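Sensor protein (Vibrio cholerae, PDB 3BY9) probably autophosphorylates on a histidine as the kinase of a two-component system, this piece being the DctB sensor domain that recognises C4-dicarboxylates such as succinate. Local coordinates at residues I70-R80 with I142-D151; W215-W226 with Q235-R243. One frame throughout, in Å; residues are numbered along the deposited sequence. Where two conformers were deposited one is given.

How the interactions relate
The N-terminal helix 5-27 and the shorter helices after it come first. Strand 74-79 then leaves helix 53-70, and interaction 1 closes a loop of 61 residues when strand 141-150 returns beside it, tying together the middle of the five-stranded antiparallel sheet that carries the succinate site. The chain then moves on to a second antiparallel sheet of four strands, where interaction 2 closes a far shorter loop, the hairpin between 223-226 and 238-245, beside a calcium ion. The two contacts follow in series, neither nested nor crossed. Their centres lie about 37 Å apart on opposite sides of the chain's centre, one in each sheet.

Interaction 1 of 2, residues I70-R80 with I142-D151; sequences IQAADTYLIDR and ILGVIVVKMD
Strands 74-79 and 141-150 pair antiparallel as inner neighbours in the five-stranded sheet of the ligand-binding sensor domain, with 84-87 flanking the first and 128-138 the second. Paired backbone bonds link Tyr76 with Val147 and Ile78 with Val145. At the end near helix 53-70, which finishes in a Schellman motif at Gln71, the ladder opens into a classic beta bulge: Ala73 and Asp74 both face Lys149, whose O accepts from Ala73 N at 2.8 Å and from Asp74 N at 3.2 Å.

Tyr76, Val147, Ile78 and Lys149 share the ligand face of the sheet. With CG set between the backbone N and the carbonyl carbon (chi1 51°), Tyr76 lays one ring face over Val147, whose CB sits 3.8 Å from the ring centroid and only 14° off the normal, a CH-pi contact. Val147 CG1 reaches on to the phenol end, while CG2 meets Ile78 CD1 at 3.8 Å. The Tyr76 hydroxyl is hydrogen-bonded to that of Tyr106, a succinate-binding residue. On the other face, Val148 CG1 meets Ile70 CD1 tip to tip at 3.9 Å, and Leu63 of helix 53-70 packs on Thr75, Leu77 and Ile146.

Lys149, fully extended (chi1 177°), runs alongside Asp74 and carries its ammonium to a bound succinic acid and Gln127 O. Asp74 OD1 is held by Arg94 and Asn89, probably keeping the carboxylate ionised. Its OD2 stays 4.2 Å from Lys149 NZ, beyond a salt bridge, and one water spans that gap, donating to OD2 and accepting from NZ.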
loop_
_atom_site.group_PDB
_atom_site.type_symbol
_atom_site.label_atom_id
_atom_site.label_comp_id
_atom_site.label_asym_id
_atom_site.label_seq_id
_atom_site.Cartn_x
_atom_site.Cartn_y
_atom_site.Cartn_z
ATOM N N ILE A 70 4.582 17.584 2.809
ATOM C CA ILE A 70 5.081 16.205 2.831
ATOM C C ILE A 70 5.082 15.487 1.515
ATOM O O ILE A 70 5.605 14.358 1.404
ATOM C CB ILE A 70 4.290 15.351 3.858
ATOM C CG1 ILE A 70 2.857 15.139 3.358
ATOM C CG2 ILE A 70 4.263 16.082 5.239
ATOM C CD1 ILE A 70 2.043 14.267 4.373
ATOM N N GLN A 71 4.551 16.155 0.512
ATOM C CA GLN A 71 4.431 15.607 -0.836
ATOM C C GLN A 71 3.733 14.247 -0.863
ATOM O O GLN A 71 4.220 13.296 -1.449
ATOM C CB GLN A 71 5.817 15.518 -1.530
ATOM C CG GLN A 71 6.398 16.900 -1.856
ATOM C CD GLN A 71 5.671 17.607 -2.997
ATOM O OE1 GLN A 71 4.860 18.524 -2.790
ATOM N NE2 GLN A 71 5.962 17.177 -4.224
ATOM N N ALA A 72 2.588 14.174 -0.174
ATOM C CA ALA A 72 1.762 12.978 -0.198
ATOM C C ALA A 72 0.668 13.082 -1.275
ATOM O O ALA A 72 0.492 14.118 -1.923
ATOM C CB ALA A 72 1.088 12.753 1.162
ATOM N N ALA A 73 -0.003 11.967 -1.522
ATOM C CA ALA A 73 -1.093 12.027 -2.493
ATOM C C ALA A 73 -2.280 12.726 -1.871
ATOM O O ALA A 73 -2.815 13.660 -2.457
ATOM C CB ALA A 73 -1.486 10.619 -2.937
ATOM N N ASP A 74 -2.682 12.320 -0.662
ATOM C CA ASP A 74 -3.854 12.926 -0.039
ATOM C C ASP A 74 -3.708 12.896 1.473
ATOM O O ASP A 74 -3.095 11.972 1.994
ATOM C CB ASP A 74 -5.113 12.091 -0.374
ATOM C CG ASP A 74 -5.282 11.872 -1.874
ATOM O OD1 ASP A 74 -5.822 12.777 -2.565
ATOM O OD2 ASP A 74 -4.842 10.810 -2.358
ATOM N N THR A 75 -4.308 13.872 2.154
ATOM C CA THR A 75 -4.246 13.902 3.646
ATOM C C THR A 75 -5.690 14.279 4.000
ATOM O O THR A 75 -6.161 15.323 3.580
ATOM C CB THR A 75 -3.264 14.963 4.159
ATOM O OG1 THR A 75 -1.925 14.647 3.701
ATOM C CG2 THR A 75 -3.270 14.981 5.702
ATOM N N TYR A 76 -6.363 13.433 4.806
ATOM C CA TYR A 76 -7.787 13.692 4.990
ATOM C C TYR A 76 -8.266 13.248 6.365
ATOM O O TYR A 76 -7.743 12.299 6.942
ATOM C CB TYR A 76 -8.622 13.004 3.882
ATOM C CG TYR A 76 -8.343 11.535 3.640
ATOM C CD1 TYR A 76 -9.297 10.569 3.980
ATOM C CD2 TYR A 76 -7.148 11.108 2.997
ATOM C CE1 TYR A 76 -9.077 9.194 3.667
ATOM C CE2 TYR A 76 -6.944 9.765 2.704
ATOM C CZ TYR A 76 -7.881 8.835 3.025
ATOM O OH TYR A 76 -7.646 7.526 2.662
ATOM N N LEU A 77 -9.290 13.954 6.826
ATOM C CA LEU A 77 -9.844 13.785 8.181
ATOM C C LEU A 77 -11.203 13.136 8.151
ATOM O O LEU A 77 -12.080 13.593 7.447
ATOM C CB LEU A 77 -9.944 15.200 8.811
ATOM C CG LEU A 77 -10.492 15.268 10.232
ATOM C CD1 LEU A 77 -9.446 14.682 11.210
ATOM C CD2 LEU A 77 -10.665 16.738 10.604
ATOM N N ILE A 78 -11.374 12.081 8.962
ATOM C CA ILE A 78 -12.619 11.314 8.954
ATOM C C ILE A 78 -13.289 11.387 10.327
ATOM O O ILE A 78 -12.603 11.286 11.344
ATOM C CB ILE A 78 -12.263 9.861 8.624
ATOM C CG1 ILE A 78 -11.390 9.816 7.326
ATOM C CG2 ILE A 78 -13.519 9.088 8.321
ATOM C CD1 ILE A 78 -10.997 8.375 6.952
ATOM N N ASP A 79 -14.625 11.556 10.360
ATOM C CA ASP A 79 -15.305 11.597 11.638
ATOM C C ASP A 79 -15.435 10.204 12.256
ATOM O O ASP A 79 -14.968 9.227 11.715
ATOM C CB ASP A 79 -16.662 12.349 11.512
ATOM C CG ASP A 79 -17.742 11.567 10.765
ATOM O OD1 ASP A 79 -17.581 10.371 10.516
ATOM O OD2 ASP A 79 -18.795 12.181 10.436
ATOM N N ARG A 80 -16.024 10.110 13.438
ATOM C CA ARG A 80 -16.032 8.819 14.108
ATOM C C ARG A 80 -17.004 7.807 13.521
ATOM O O ARG A 80 -17.026 6.650 13.950
ATOM C CB ARG A 80 -16.297 9.023 15.622
ATOM C CG ARG A 80 -17.691 9.484 15.942
ATOM C CD ARG A 80 -17.780 9.552 17.477
ATOM N NE ARG A 80 -19.123 9.870 17.935
ATOM C CZ ARG A 80 -20.099 8.978 18.054
ATOM N NH1 ARG A 80 -19.873 7.704 17.747
ATOM N NH2 ARG A 80 -21.300 9.371 18.473
ATOM N N ILE A 142 -11.880 9.472 21.572
ATOM C CA ILE A 142 -11.486 9.364 20.154
ATOM C C ILE A 142 -12.596 10.068 19.375
ATOM O O ILE A 142 -13.757 9.645 19.406
ATOM C CB ILE A 142 -11.368 7.878 19.723
ATOM C CG1 ILE A 142 -10.193 7.224 20.477
ATOM C CG2 ILE A 142 -11.105 7.807 18.183
ATOM C CD1 ILE A 142 -10.111 5.687 20.327
ATOM N N LEU A 143 -12.238 11.108 18.609
ATOM C CA LEU A 143 -13.206 11.879 17.846
ATOM C C LEU A 143 -13.187 11.595 16.343
ATOM O O LEU A 143 -14.109 11.995 15.657
ATOM C CB LEU A 143 -12.889 13.377 18.014
ATOM C CG LEU A 143 -12.893 13.964 19.414
ATOM C CD1 LEU A 143 -12.558 15.501 19.266
ATOM C CD2 LEU A 143 -14.251 13.803 20.020
ATOM N N GLY A 144 -12.165 10.896 15.849
ATOM C CA GLY A 144 -12.098 10.662 14.407
ATOM C C GLY A 144 -10.733 10.069 14.067
ATOM O O GLY A 144 -9.991 9.635 14.939
ATOM N N VAL A 145 -10.387 10.096 12.786
ATOM C CA VAL A 145 -9.138 9.490 12.325
ATOM C C VAL A 145 -8.541 10.400 11.260
ATOM O O VAL A 145 -9.277 10.914 10.406
ATOM C CB VAL A 145 -9.431 8.115 11.628
ATOM C CG1 VAL A 145 -8.160 7.558 10.903
ATOM C CG2 VAL A 145 -9.860 7.070 12.685
ATOM N N ILE A 146 -7.223 10.594 11.332
ATOM C CA ILE A 146 -6.523 11.379 10.286
ATOM C C ILE A 146 -5.695 10.358 9.471
ATOM O O ILE A 146 -5.096 9.419 10.031
ATOM C CB ILE A 146 -5.650 12.481 10.960
ATOM C CG1 ILE A 146 -4.829 13.228 9.888
ATOM C CG2 ILE A 146 -4.643 11.890 11.928
ATOM C CD1 ILE A 146 -5.667 14.028 8.896
ATOM N N VAL A 147 -5.705 10.536 8.140
ATOM C CA VAL A 147 -5.060 9.587 7.219
ATOM C C VAL A 147 -4.150 10.307 6.253
ATOM O O VAL A 147 -4.476 11.395 5.773
ATOM C CB VAL A 147 -6.130 8.885 6.345
ATOM C CG1 VAL A 147 -5.453 7.789 5.484
ATOM C CG2 VAL A 147 -7.231 8.228 7.248
ATOM N N VAL A 148 -2.992 9.717 6.005
ATOM C CA VAL A 148 -2.105 10.257 4.961
ATOM C C VAL A 148 -1.962 9.094 3.947
ATOM O O VAL A 148 -1.658 7.978 4.349
ATOM C CB VAL A 148 -0.725 10.564 5.563
ATOM C CG1 VAL A 148 0.326 10.801 4.430
ATOM C CG2 VAL A 148 -0.813 11.884 6.363
ATOM N N LYS A 149 -2.169 9.374 2.659
ATOM C CA LYS A 149 -2.010 8.369 1.602
ATOM C C LYS A 149 -0.814 8.782 0.762
ATOM O O LYS A 149 -0.742 9.909 0.289
ATOM C CB LYS A 149 -3.262 8.326 0.725
ATOM C CG LYS A 149 -3.143 7.363 -0.453
ATOM C CD LYS A 149 -4.373 7.530 -1.382
ATOM C CE LYS A 149 -4.253 6.532 -2.580
ATOM N NZ LYS A 149 -5.429 6.775 -3.509
HETATM N N MSE A 150 0.096 7.826 0.595
HETATM C CA MSE A 150 1.345 8.032 -0.159
HETATM C C MSE A 150 1.258 7.317 -1.494
HETATM O O MSE A 150 0.849 6.160 -1.551
HETATM C CB MSE A 150 2.560 7.449 0.639
HETATM C CG MSE A 150 3.886 7.820 0.005
HETATM SE SE MSE A 150 5.269 6.582 0.724
HETATM C CE MSE A 150 4.710 4.981 -0.271
ATOM N N ASP A 151 1.663 8.007 -2.564
ATOM C CA ASP A 151 1.693 7.436 -3.915
ATOM C C ASP A 151 2.871 6.465 -3.871
ATOM O O ASP A 151 3.837 6.692 -3.135
ATOM C CB ASP A 151 1.974 8.584 -4.899
ATOM C CG ASP A 151 2.062 8.134 -6.335
ATOM O OD1 ASP A 151 1.002 7.808 -6.926
ATOM O OD2 ASP A 151 3.198 8.116 -6.872
HETATM O O HOH W 1 2.909 10.507 -2.257
HETATM O O HOH W 2 -5.097 9.406 -4.552
HETATM O O HOH W 3 -16.588 12.668 15.016
#

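Interaction 2 of 2, residues W215-W226 with Q235-R243; sequences WQGDLQAEQSEW and QDDYIVSSR. With CA (calcium ion), chain D.
A beta hairpin at the edge of the second, four-stranded sheet brings strand 223-226 against 238-243, with a calcium site where the second strand begins. Ser224 with Val240 and Trp226 with Tyr238 form hydrogen-bonded antiparallel pairs, and Ser242 N to Glu222 O extends the ladder.

The Trp226 indole lies across Val240, which puts CG2 over the five-membered ring, 3.5 Å from its centroid and 8° off the normal. Val240 CG1, anti to the backbone N (chi1 -174°), goes to the six-membered part, touching Trp226 CZ2 at 3.8 Å. Trp226 CE3 in turn sits 3.4 Å above the plane of Trp215, toward its rim. Trp215 spends its one indole N-H on Asp236 O: the bond from NE1 is 3.0 Å long and nearly straight at 173°, with the acceptor in the ring plane. Trp215 CZ2 also touches Tyr238 CE2 at 3.6 Å, the two ring planes being almost perpendicular. Lys228 adds a cation-pi contact to Trp215 and a salt bridge to Asp236.

One residue on from that carbonyl, Asp237 binds the calcium ion through OD1 at 2.5 Å, while OD2 accepts from one of the calcium's four waters. Lys258 O, next to strand 250-257, completes the shell. A single carboxylate oxygen, a main-chain carbonyl and four waters make this a largely hydrated, six-ligand calcium site at the margin of an antiparallel sheet.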
loop_
_atom_site.group_PDB
_atom_site.type_symbol
_atom_site.label_atom_id
_atom_site.label_comp_id
_atom_site.label_asym_id
_atom_site.label_seq_id
_atom_site.Cartn_x
_atom_site.Cartn_y
_atom_site.Cartn_z
ATOM N N TRP A 215 2.399 -19.229 -12.159
ATOM C CA TRP A 215 3.703 -19.818 -11.829
ATOM C C TRP A 215 3.517 -20.869 -10.742
ATOM O O TRP A 215 2.558 -20.801 -9.967
ATOM C CB TRP A 215 4.672 -18.741 -11.286
ATOM C CG TRP A 215 5.472 -18.015 -12.348
ATOM C CD1 TRP A 215 6.293 -18.580 -13.281
ATOM C CD2 TRP A 215 5.589 -16.595 -12.513
ATOM N NE1 TRP A 215 6.924 -17.590 -14.023
ATOM C CE2 TRP A 215 6.509 -16.368 -13.565
ATOM C CE3 TRP A 215 5.007 -15.493 -11.862
ATOM C CZ2 TRP A 215 6.865 -15.077 -13.985
ATOM C CZ3 TRP A 215 5.369 -14.200 -12.279
ATOM C CH2 TRP A 215 6.287 -14.017 -13.330
ATOM N N GLN A 216 4.450 -21.805 -10.692
ATOM C CA GLN A 216 4.426 -22.858 -9.679
ATOM C C GLN A 216 5.746 -22.792 -8.995
ATOM O O GLN A 216 6.761 -22.502 -9.631
ATOM C CB GLN A 216 4.233 -24.227 -10.356
ATOM C CG GLN A 216 2.882 -24.260 -11.070
ATOM C CD GLN A 216 2.591 -25.536 -11.847
ATOM O OE1 GLN A 216 1.488 -25.698 -12.371
ATOM N NE2 GLN A 216 3.569 -26.442 -11.930
ATOM N N GLY A 217 5.738 -23.076 -7.690
ATOM C CA GLY A 217 6.962 -23.029 -6.910
ATOM C C GLY A 217 6.663 -22.804 -5.445
ATOM O O GLY A 217 5.511 -22.583 -5.079
ATOM N N ASP A 218 7.698 -22.879 -4.618
ATOM C CA ASP A 218 7.533 -22.665 -3.178
ATOM C C ASP A 218 7.529 -21.178 -2.895
ATOM O O ASP A 218 8.590 -20.536 -2.810
ATOM C CB ASP A 218 8.665 -23.312 -2.383
ATOM C CG ASP A 218 8.446 -23.177 -0.881
ATOM O OD1 ASP A 218 7.480 -22.507 -0.485
ATOM O OD2 ASP A 218 9.245 -23.760 -0.100
ATOM N N LEU A 219 6.325 -20.633 -2.714
ATOM C CA LEU A 219 6.188 -19.202 -2.499
ATOM C C LEU A 219 6.530 -18.768 -1.080
ATOM O O LEU A 219 6.610 -17.561 -0.783
ATOM C CB LEU A 219 4.756 -18.789 -2.890
ATOM C CG LEU A 219 4.290 -19.166 -4.301
ATOM C CD1 LEU A 219 2.945 -18.464 -4.546
ATOM C CD2 LEU A 219 5.321 -18.789 -5.373
ATOM N N GLN A 220 6.734 -19.772 -0.216
ATOM C CA GLN A 220 7.067 -19.563 1.188
ATOM C C GLN A 220 8.583 -19.622 1.446
ATOM O O GLN A 220 9.037 -19.412 2.576
ATOM C CB GLN A 220 6.341 -20.633 2.049
ATOM C CG GLN A 220 4.842 -20.836 1.692
ATOM C CD GLN A 220 4.071 -21.792 2.642
ATOM O OE1 GLN A 220 4.025 -23.024 2.448
ATOM N NE2 GLN A 220 3.459 -21.217 3.661
ATOM N N ALA A 221 9.373 -19.873 0.400
ATOM C CA ALA A 221 10.835 -20.003 0.550
ATOM C C ALA A 221 11.626 -18.764 0.318
ATOM O O ALA A 221 11.286 -17.962 -0.576
ATOM C CB ALA A 221 11.376 -21.080 -0.375
ATOM N N GLU A 222 12.697 -18.589 1.080
ATOM C CA GLU A 222 13.508 -17.409 0.877
ATOM C C GLU A 222 14.178 -17.496 -0.502
ATOM O O GLU A 222 14.322 -16.488 -1.190
ATOM C CB GLU A 222 14.578 -17.303 1.951
ATOM C CG GLU A 222 15.140 -15.905 2.081
ATOM C CD GLU A 222 15.935 -15.730 3.352
ATOM O OE1 GLU A 222 15.558 -16.382 4.363
ATOM O OE2 GLU A 222 16.919 -14.940 3.339
ATOM N N GLN A 223 14.598 -18.701 -0.888
ATOM C CA GLN A 223 15.253 -18.883 -2.198
ATOM C C GLN A 223 14.528 -20.010 -2.894
ATOM O O GLN A 223 14.447 -21.133 -2.377
ATOM C CB GLN A 223 16.740 -19.204 -2.012
ATOM C CG GLN A 223 17.497 -18.055 -1.339
ATOM C CD GLN A 223 18.906 -18.434 -0.912
ATOM O OE1 GLN A 223 19.160 -19.595 -0.562
ATOM N NE2 GLN A 223 19.843 -17.462 -0.929
ATOM N N SER A 224 13.963 -19.724 -4.076
ATOM C CA SER A 224 13.194 -20.759 -4.774
ATOM C C SER A 224 13.264 -20.564 -6.275
ATOM O O SER A 224 14.133 -19.835 -6.741
ATOM C CB SER A 224 11.726 -20.679 -4.336
ATOM O OG SER A 224 11.054 -21.855 -4.733
ATOM N N GLU A 225 12.395 -21.275 -7.005
ATOM C CA GLU A 225 12.308 -21.121 -8.474
ATOM C C GLU A 225 10.851 -21.121 -8.802
ATOM O O GLU A 225 10.075 -21.849 -8.167
ATOM C CB GLU A 225 12.980 -22.277 -9.244
ATOM C CG GLU A 225 14.484 -22.332 -9.056
ATOM C CD GLU A 225 15.162 -23.334 -9.970
ATOM O OE1 GLU A 225 14.447 -24.006 -10.737
ATOM O OE2 GLU A 225 16.401 -23.446 -9.902
ATOM N N TRP A 226 10.474 -20.289 -9.767
ATOM C CA TRP A 226 9.084 -20.198 -10.226
ATOM C C TRP A 226 9.112 -20.744 -11.649
ATOM O O TRP A 226 9.915 -20.300 -12.455
ATOM C CB TRP A 226 8.617 -18.753 -10.263
ATOM C CG TRP A 226 8.373 -18.153 -8.896
ATOM C CD1 TRP A 226 8.641 -18.722 -7.670
ATOM C CD2 TRP A 226 7.863 -16.839 -8.628
ATOM N NE1 TRP A 226 8.330 -17.823 -6.654
ATOM C CE2 TRP A 226 7.855 -16.669 -7.214
ATOM C CE3 TRP A 226 7.420 -15.784 -9.450
ATOM C CZ2 TRP A 226 7.418 -15.481 -6.600
ATOM C CZ3 TRP A 226 6.990 -14.578 -8.832
ATOM C CH2 TRP A 226 6.997 -14.452 -7.413
ATOM N N GLN A 235 7.919 -21.254 -21.243
ATOM C CA GLN A 235 8.556 -21.665 -20.006
ATOM C C GLN A 235 9.421 -20.515 -19.498
ATOM O O GLN A 235 10.658 -20.543 -19.602
ATOM C CB GLN A 235 9.397 -22.919 -20.235
ATOM C CG GLN A 235 10.035 -23.457 -18.942
ATOM C CD GLN A 235 8.990 -23.701 -17.839
ATOM O OE1 GLN A 235 8.812 -22.889 -16.928
ATOM N NE2 GLN A 235 8.268 -24.807 -17.961
ATOM N N ASP A 236 8.781 -19.465 -19.012
ATOM C CA ASP A 236 9.569 -18.350 -18.472
ATOM C C ASP A 236 9.782 -18.655 -16.992
ATOM O O ASP A 236 8.983 -18.254 -16.150
ATOM C CB ASP A 236 8.873 -16.992 -18.674
ATOM C CG ASP A 236 7.441 -16.952 -18.179
ATOM O OD1 ASP A 236 6.733 -17.989 -18.263
ATOM O OD2 ASP A 236 6.996 -15.867 -17.728
ATOM N N ASP A 237 10.850 -19.392 -16.703
ATOM C CA ASP A 237 11.141 -19.717 -15.315
ATOM C C ASP A 237 12.158 -18.770 -14.731
ATOM O O ASP A 237 12.969 -18.158 -15.442
ATOM C CB ASP A 237 11.566 -21.162 -15.146
ATOM C CG ASP A 237 12.707 -21.558 -16.058
ATOM O OD1 ASP A 237 13.012 -20.813 -17.026
ATOM O OD2 ASP A 237 13.285 -22.625 -15.793
ATOM N N TYR A 238 12.106 -18.647 -13.415
ATOM C CA TYR A 238 12.951 -17.694 -12.697
ATOM C C TYR A 238 13.564 -18.209 -11.441
ATOM O O TYR A 238 12.974 -19.055 -10.785
ATOM C CB TYR A 238 12.093 -16.499 -12.236
ATOM C CG TYR A 238 11.665 -15.611 -13.371
ATOM C CD1 TYR A 238 12.376 -14.472 -13.676
ATOM C CD2 TYR A 238 10.589 -15.973 -14.180
ATOM C CE1 TYR A 238 12.053 -13.674 -14.763
ATOM C CE2 TYR A 238 10.255 -15.180 -15.310
ATOM C CZ TYR A 238 10.996 -14.039 -15.577
ATOM O OH TYR A 238 10.693 -13.264 -16.674
ATOM N N ILE A 239 14.712 -17.640 -11.089
ATOM C CA ILE A 239 15.313 -17.927 -9.772
ATOM C C ILE A 239 14.762 -16.734 -8.911
ATOM O O ILE A 239 14.912 -15.584 -9.283
ATOM C CB ILE A 239 16.840 -17.892 -9.826
ATOM C CG1 ILE A 239 17.308 -19.093 -10.680
ATOM C CG2 ILE A 239 17.460 -17.978 -8.350
ATOM C CD1 ILE A 239 18.761 -18.986 -11.121
ATOM N N VAL A 240 14.167 -17.024 -7.750
ATOM C CA VAL A 240 13.482 -15.961 -6.988
ATOM C C VAL A 240 13.909 -15.918 -5.540
ATOM O O VAL A 240 13.917 -16.973 -4.888
ATOM C CB VAL A 240 11.954 -16.219 -6.994
ATOM C CG1 VAL A 240 11.231 -15.075 -6.355
ATOM C CG2 VAL A 240 11.431 -16.348 -8.446
ATOM N N SER A 241 14.338 -14.750 -5.066
ATOM C CA SER A 241 14.693 -14.613 -3.647
ATOM C C SER A 241 13.668 -13.704 -3.013
ATOM O O SER A 241 13.263 -12.701 -3.601
ATOM C CB SER A 241 16.098 -14.051 -3.482
ATOM O OG SER A 241 17.003 -15.027 -4.023
ATOM N N SER A 242 13.275 -14.017 -1.771
ATOM C CA SER A 242 12.183 -13.242 -1.165
ATOM C C SER A 242 12.532 -12.801 0.223
ATOM O O SER A 242 13.267 -13.493 0.946
ATOM C CB SER A 242 10.895 -14.092 -1.099
ATOM O OG SER A 242 10.521 -14.496 -2.424
ATOM N N ARG A 243 12.004 -11.633 0.566
ATOM C CA ARG A 243 12.243 -10.997 1.887
ATOM C C ARG A 243 10.912 -10.482 2.444
ATOM O O ARG A 243 10.329 -9.506 1.967
ATOM C CB ARG A 243 13.236 -9.814 1.730
ATOM C CG ARG A 243 13.702 -9.125 3.029
ATOM C CD ARG A 243 14.700 -9.969 3.777
ATOM N NE ARG A 243 15.942 -10.223 3.019
ATOM C CZ ARG A 243 16.922 -9.342 2.795
ATOM N NH1 ARG A 243 16.858 -8.082 3.228
ATOM N NH2 ARG A 243 18.037 -9.763 2.193
HETATM CA CA CA D . 14.687 -20.496 -18.789
HETATM O O HOH W 4 11.608 -17.037 -2.983
HETATM O O HOH W 5 15.910 -12.700 1.880
HETATM O O HOH W 6 19.089 -14.942 -2.249
HETATM O O HOH W 7 13.057 -21.528 -20.209
HETATM O O HOH W 8 15.179 -22.686 -17.843
HETATM O O HOH W 9 13.505 -18.166 -18.297
HETATM O O HOH W 10 14.968 -18.761 -20.633
#